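Local coordinates for protein uronate isomerase (Caulobacter crescentus, PDB 2Q01) that catalyses the interconversion of D-glucuronate with D-fructuronate, and of D-galacturonate with D-tagaturonate, in the breakdown of hexuronic acids, at residues B[225-231]-B[267-271]; B[436-440]-B[457-461]. One frame throughout, in Å; residues are numbered along the deposited sequence.

In the fold
Interactions 1 and 2 are separate contacts on opposite sides of the centre of one chain, a member of the metallo-dependent hydrolase superfamily. Their centres lie 46 Å apart and their nearest atoms about 33 Å. Interaction 1, 225-231 with 267-271, is the more peripheral, its centre 30 Å from that of the chain; it joins the loop and first turn of helix 228-244 to helix 264-276. Interaction 2, 436-440 with 457-461, lies 20 Å from the chain centre and pairs helices 425-445 and 451-469. A potassium site is formed by Ala375, Tyr378, Leu381 and Asn411, none of them in either contact; the side chain of Leu461 is about 14 Å from a bound potassium ion.

Interaction 1 (B[225-231]-B[267-271]); sequences VYSWKSY and AEALF
Phe271 packs against both Trp228 and Tyr231, which lie on the same side of its ring plane, and the three rings form an aromatic cluster. Trp228 CE3 sits over one face of the Phe271 ring, 3.5 Å from Phe271 CG. The six-membered Trp228 ring and the Phe271 ring are inclined at 50°. Phe271 CE2 lies over the centre of the Tyr231 ring, 3.9 Å from Tyr231 CG, with the planes 37° apart. With CG anti to the backbone N (chi1 178°), Phe271 extends to the start of helix 228-244, where CE1 comes 3.4 Å from Trp228 N. Val225 O meets the ring at its edge, 3.5 Å from Phe271 CZ.

Farther along the indole, Ala267 CB packs 3.7 Å from Trp228 CZ2, while the backbone of Glu268 lies over one indole face. The contact joins the N-terminal turn of helix 228-244, with the loop leading into it, to helix 264-276; strand 249-252 lies between them in the chain. Phe287 and Met291 of helix 281-302 pack on both Trp228 and Tyr231, whose OH bonds to Val202 O and His235 NE2.

At the polar edge, Glu268 OE2 accepts hydrogen bonds from two waters, each at 2.7 Å. One accepts from Trp228 N and the other from Lys229 N, so the carboxylate reaches helix 228-244 through solvent. Lys229 NZ stays 4.3 Å from Glu268 OE1, beyond a salt bridge. With no direct hydrogen bond across the segments, cohesion rests on aromatic and other apolar packing, with water bridges at the edge; the nearby lysine and helix start would probably stabilise the carboxylate.

Interaction 2 (B[436-440]-B[457-461]); sequences DSAFL and LIVDL
Apolar contacts between Leu440 and Ile458 make up the middle of this roughly antiparallel helical hairpin, in which the axes of the two short segments approach to 10.6 Å with 147° between their directions. Leu440 does its touching through one methyl, CD2, which stands 3.8 Å from Ile458 CD1. The same methyl borders Leu457 CB and Leu461 CD2, both at 4.3 Å, and so meets three residues of helix 451-469.

A second set of contacts sets methyl groups beside polar side chains. Ile458 CG1 runs anti to its backbone N (chi1 -164°), carrying CD1 across to helix 425-445, where it lies 3.4 Å from Ser437 OG and 3.9 Å from Asp436 CB. Ser437 OG hydrogen-bonds to Arg433 O on its own helix, which satisfies this buried hydroxyl without a polar partner on 457-461. Asp436 OD1 lies 4.2 Å from Leu461 CD2, while OD2 makes a long, weak ion pair with Arg400.

No hydrogen bond links the two segments. Helix 19-30 packs against Ser437 and Leu440 through Leu28, helix 393-407 meets Leu461 through Arg400, and Leu457 touches Arg111 of a second subunit, placing the helix pair beside a subunit interface.

Interaction 1 (B[225-231]-B[267-271])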
loop_
_atom_site.group_PDB
_atom_site.type_symbol
_atom_site.label_atom_id
_atom_site.label_comp_id
_atom_site.label_asym_id
_atom_site.label_seq_id
_atom_site.Cartn_x
_atom_site.Cartn_y
_atom_site.Cartn_z
ATOM N N VAL B 225 22.561 35.250 16.447
ATOM C CA VAL B 225 21.826 34.077 16.012
ATOM C C VAL B 225 20.970 33.455 17.129
ATOM O O VAL B 225 20.004 32.726 16.869
ATOM C CB VAL B 225 22.833 33.105 15.334
ATOM C CG1 VAL B 225 22.766 31.708 15.875
ATOM C CG2 VAL B 225 22.661 33.152 13.852
ATOM N N TYR B 226 21.305 33.801 18.369
ATOM C CA TYR B 226 20.587 33.318 19.546
ATOM C C TYR B 226 19.493 34.299 19.996
ATOM O O TYR B 226 19.060 34.273 21.146
ATOM C CB TYR B 226 21.567 33.027 20.689
ATOM C CG TYR B 226 22.735 32.136 20.301
ATOM C CD1 TYR B 226 22.598 30.749 20.254
ATOM C CD2 TYR B 226 23.982 32.683 19.989
ATOM C CE1 TYR B 226 23.671 29.930 19.903
ATOM C CE2 TYR B 226 25.057 31.877 19.632
ATOM C CZ TYR B 226 24.896 30.502 19.593
ATOM O OH TYR B 226 25.964 29.707 19.244
ATOM N N SER B 227 19.056 35.154 19.077
ATOM C CA SER B 227 17.935 36.076 19.297
ATOM C C SER B 227 17.063 36.071 18.041
ATOM O O SER B 227 17.583 36.094 16.925
ATOM C CB SER B 227 18.444 37.483 19.618
ATOM O OG SER B 227 17.442 38.458 19.411
ATOM N N TRP B 228 15.748 36.056 18.240
ATOM C CA TRP B 228 14.774 35.664 17.205
ATOM C C TRP B 228 14.782 36.426 15.881
ATOM O O TRP B 228 14.994 35.824 14.826
ATOM C CB TRP B 228 13.361 35.617 17.794
ATOM C CG TRP B 228 12.266 35.279 16.814
ATOM C CD1 TRP B 228 11.196 36.065 16.486
ATOM C CD2 TRP B 228 12.123 34.070 16.049
ATOM N NE1 TRP B 228 10.396 35.423 15.571
ATOM C CE2 TRP B 228 10.940 34.197 15.286
ATOM C CE3 TRP B 228 12.876 32.892 15.935
ATOM C CZ2 TRP B 228 10.494 33.191 14.420
ATOM C CZ3 TRP B 228 12.435 31.898 15.074
ATOM C CH2 TRP B 228 11.251 32.051 14.331
ATOM N N LYS B 229 14.557 37.735 15.936
ATOM C CA LYS B 229 14.452 38.542 14.724
ATOM C C LYS B 229 15.744 38.573 13.912
ATOM O O LYS B 229 15.705 38.702 12.684
ATOM C CB LYS B 229 13.961 39.959 15.048
ATOM C CG LYS B 229 12.433 40.093 15.001
ATOM C CD LYS B 229 11.930 41.321 15.758
ATOM C CE LYS B 229 11.767 41.039 17.253
ATOM N NZ LYS B 229 11.387 42.256 18.018
ATOM N N SER B 230 16.877 38.432 14.595
ATOM C CA SER B 230 18.169 38.394 13.913
ATOM C C SER B 230 18.632 36.973 13.562
ATOM O O SER B 230 19.611 36.801 12.836
ATOM C CB SER B 230 19.235 39.155 14.707
ATOM O OG SER B 230 19.370 38.645 16.017
ATOM N N TYR B 231 17.933 35.969 14.087
ATOM C CA TYR B 231 18.098 34.583 13.648
ATOM C C TYR B 231 17.418 34.455 12.289
ATOM O O TYR B 231 17.927 33.797 11.375
ATOM C CB TYR B 231 17.479 33.626 14.672
ATOM C CG TYR B 231 17.266 32.200 14.201
ATOM C CD1 TYR B 231 18.302 31.261 14.255
ATOM C CD2 TYR B 231 16.018 31.779 13.735
ATOM C CE1 TYR B 231 18.104 29.954 13.838
ATOM C CE2 TYR B 231 15.813 30.474 13.308
ATOM C CZ TYR B 231 16.856 29.567 13.367
ATOM O OH TYR B 231 16.653 28.277 12.949
ATOM N N ALA B 267 6.209 32.480 18.399
ATOM C CA ALA B 267 7.390 31.916 17.761
ATOM C C ALA B 267 8.658 32.307 18.507
ATOM O O ALA B 267 9.553 31.482 18.692
ATOM C CB ALA B 267 7.459 32.366 16.298
ATOM N N GLU B 268 8.725 33.568 18.933
ATOM C CA GLU B 268 9.848 34.078 19.720
ATOM C C GLU B 268 9.925 33.406 21.091
ATOM O O GLU B 268 11.011 33.016 21.535
ATOM C CB GLU B 268 9.754 35.604 19.859
ATOM C CG GLU B 268 10.924 36.242 20.607
ATOM C CD GLU B 268 11.248 37.652 20.136
ATOM O OE1 GLU B 268 10.353 38.337 19.584
ATOM O OE2 GLU B 268 12.413 38.073 20.330
ATOM N N ALA B 269 8.767 33.262 21.740
ATOM C CA ALA B 269 8.644 32.551 23.013
ATOM C C ALA B 269 9.210 31.146 22.937
ATOM O O ALA B 269 10.009 30.756 23.784
ATOM C CB ALA B 269 7.185 32.499 23.456
ATOM N N LEU B 270 8.788 30.404 21.913
ATOM C CA LEU B 270 9.223 29.024 21.690
ATOM C C LEU B 270 10.715 28.945 21.378
ATOM O O LEU B 270 11.412 28.061 21.880
ATOM C CB LEU B 270 8.407 28.398 20.556
ATOM C CG LEU B 270 8.771 27.017 20.016
ATOM C CD1 LEU B 270 8.540 25.961 21.064
ATOM C CD2 LEU B 270 7.934 26.748 18.789
ATOM N N PHE B 271 11.184 29.881 20.555
ATOM C CA PHE B 271 12.596 30.004 20.204
ATOM C C PHE B 271 13.459 30.217 21.449
ATOM O O PHE B 271 14.469 29.531 21.631
ATOM C CB PHE B 271 12.785 31.151 19.201
ATOM C CG PHE B 271 14.212 31.392 18.801
ATOM C CD1 PHE B 271 14.884 32.531 19.227
ATOM C CD2 PHE B 271 14.882 30.488 17.988
ATOM C CE1 PHE B 271 16.212 32.752 18.864
ATOM C CE2 PHE B 271 16.202 30.703 17.620
ATOM C CZ PHE B 271 16.866 31.841 18.050
HETATM O O HOH W 1 14.265 39.024 18.594
HETATM O O HOH W 2 14.659 36.685 20.957
#

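Interaction 2 (B[436-440]-B[457-461])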
loop_
_atom_site.group_PDB
_atom_site.type_symbol
_atom_site.label_atom_id
_atom_site.label_comp_id
_atom_site.label_asym_id
_atom_site.label_seq_id
_atom_site.Cartn_x
_atom_site.Cartn_y
_atom_site.Cartn_z
ATOM N N ASP B 436 9.943 5.537 -17.069
ATOM C CA ASP B 436 8.968 6.506 -17.585
ATOM C C ASP B 436 8.507 6.141 -18.994
ATOM O O ASP B 436 7.325 6.295 -19.317
ATOM C CB ASP B 436 9.537 7.930 -17.586
ATOM C CG ASP B 436 9.619 8.543 -16.189
ATOM O OD1 ASP B 436 10.095 9.696 -16.087
ATOM O OD2 ASP B 436 9.220 7.888 -15.198
ATOM N N SER B 437 9.441 5.666 -19.822
ATOM C CA SER B 437 9.116 5.178 -21.162
ATOM C C SER B 437 8.218 3.951 -21.113
ATOM O O SER B 437 7.262 3.870 -21.874
ATOM C CB SER B 437 10.378 4.863 -21.958
ATOM O OG SER B 437 11.086 6.052 -22.230
ATOM N N ALA B 438 8.525 3.019 -20.209
ATOM C CA ALA B 438 7.721 1.811 -20.000
ATOM C C ALA B 438 6.294 2.110 -19.543
ATOM O O ALA B 438 5.342 1.474 -20.006
ATOM C CB ALA B 438 8.406 0.898 -19.004
ATOM N N PHE B 439 6.153 3.076 -18.636
ATOM C CA PHE B 439 4.849 3.438 -18.091
ATOM C C PHE B 439 3.954 4.106 -19.128
ATOM O O PHE B 439 2.788 3.739 -19.272
ATOM C CB PHE B 439 4.997 4.333 -16.853
ATOM C CG PHE B 439 3.690 4.853 -16.330
ATOM C CD1 PHE B 439 2.799 4.000 -15.675
ATOM C CD2 PHE B 439 3.340 6.195 -16.498
ATOM C CE1 PHE B 439 1.576 4.473 -15.194
ATOM C CE2 PHE B 439 2.123 6.678 -16.018
ATOM C CZ PHE B 439 1.237 5.814 -15.369
ATOM N N LEU B 440 4.508 5.094 -19.830
ATOM C CA LEU B 440 3.836 5.755 -20.946
ATOM C C LEU B 440 3.456 4.786 -22.071
ATOM O O LEU B 440 2.367 4.890 -22.642
ATOM C CB LEU B 440 4.723 6.870 -21.497
ATOM C CG LEU B 440 4.526 8.336 -21.095
ATOM C CD1 LEU B 440 3.752 8.501 -19.807
ATOM C CD2 LEU B 440 5.875 9.042 -21.011
ATOM N N LEU B 457 5.012 14.045 -23.516
ATOM C CA LEU B 457 5.196 13.826 -22.081
ATOM C C LEU B 457 6.564 13.329 -21.679
ATOM O O LEU B 457 7.098 13.775 -20.673
ATOM C CB LEU B 457 4.125 12.893 -21.515
ATOM C CG LEU B 457 2.891 13.667 -21.063
ATOM C CD1 LEU B 457 1.719 12.755 -20.819
ATOM C CD2 LEU B 457 3.212 14.472 -19.823
ATOM N N ILE B 458 7.130 12.418 -22.463
ATOM C CA ILE B 458 8.445 11.870 -22.148
ATOM C C ILE B 458 9.535 12.961 -22.130
ATOM O O ILE B 458 10.382 12.976 -21.238
ATOM C CB ILE B 458 8.798 10.636 -23.044
ATOM C CG1 ILE B 458 9.974 9.847 -22.470
ATOM C CG2 ILE B 458 9.064 11.033 -24.490
ATOM C CD1 ILE B 458 9.641 9.027 -21.276
ATOM N N VAL B 459 9.461 13.897 -23.075
ATOM C CA VAL B 459 10.416 15.001 -23.181
ATOM C C VAL B 459 10.199 16.029 -22.062
ATOM O O VAL B 459 11.168 16.571 -21.517
ATOM C CB VAL B 459 10.360 15.663 -24.588
ATOM C CG1 VAL B 459 11.417 16.765 -24.735
ATOM C CG2 VAL B 459 10.570 14.622 -25.669
ATOM N N ASP B 460 8.935 16.268 -21.712
ATOM C CA ASP B 460 8.575 17.175 -20.619
ATOM C C ASP B 460 9.093 16.639 -19.292
ATOM O O ASP B 460 9.865 17.314 -18.603
ATOM C CB ASP B 460 7.059 17.375 -20.547
ATOM C CG ASP B 460 6.570 18.506 -21.435
ATOM O OD1 ASP B 460 7.397 19.332 -21.880
ATOM O OD2 ASP B 460 5.347 18.574 -21.681
ATOM N N LEU B 461 8.691 15.408 -18.976
ATOM C CA LEU B 461 9.117 14.689 -17.770
ATOM C C LEU B 461 10.634 14.650 -17.575
ATOM O O LEU B 461 11.124 14.781 -16.451
ATOM C CB LEU B 461 8.565 13.258 -17.792
ATOM C CG LEU B 461 7.245 12.887 -17.093
ATOM C CD1 LEU B 461 6.170 13.962 -17.163
ATOM C CD2 LEU B 461 6.712 11.552 -17.618
#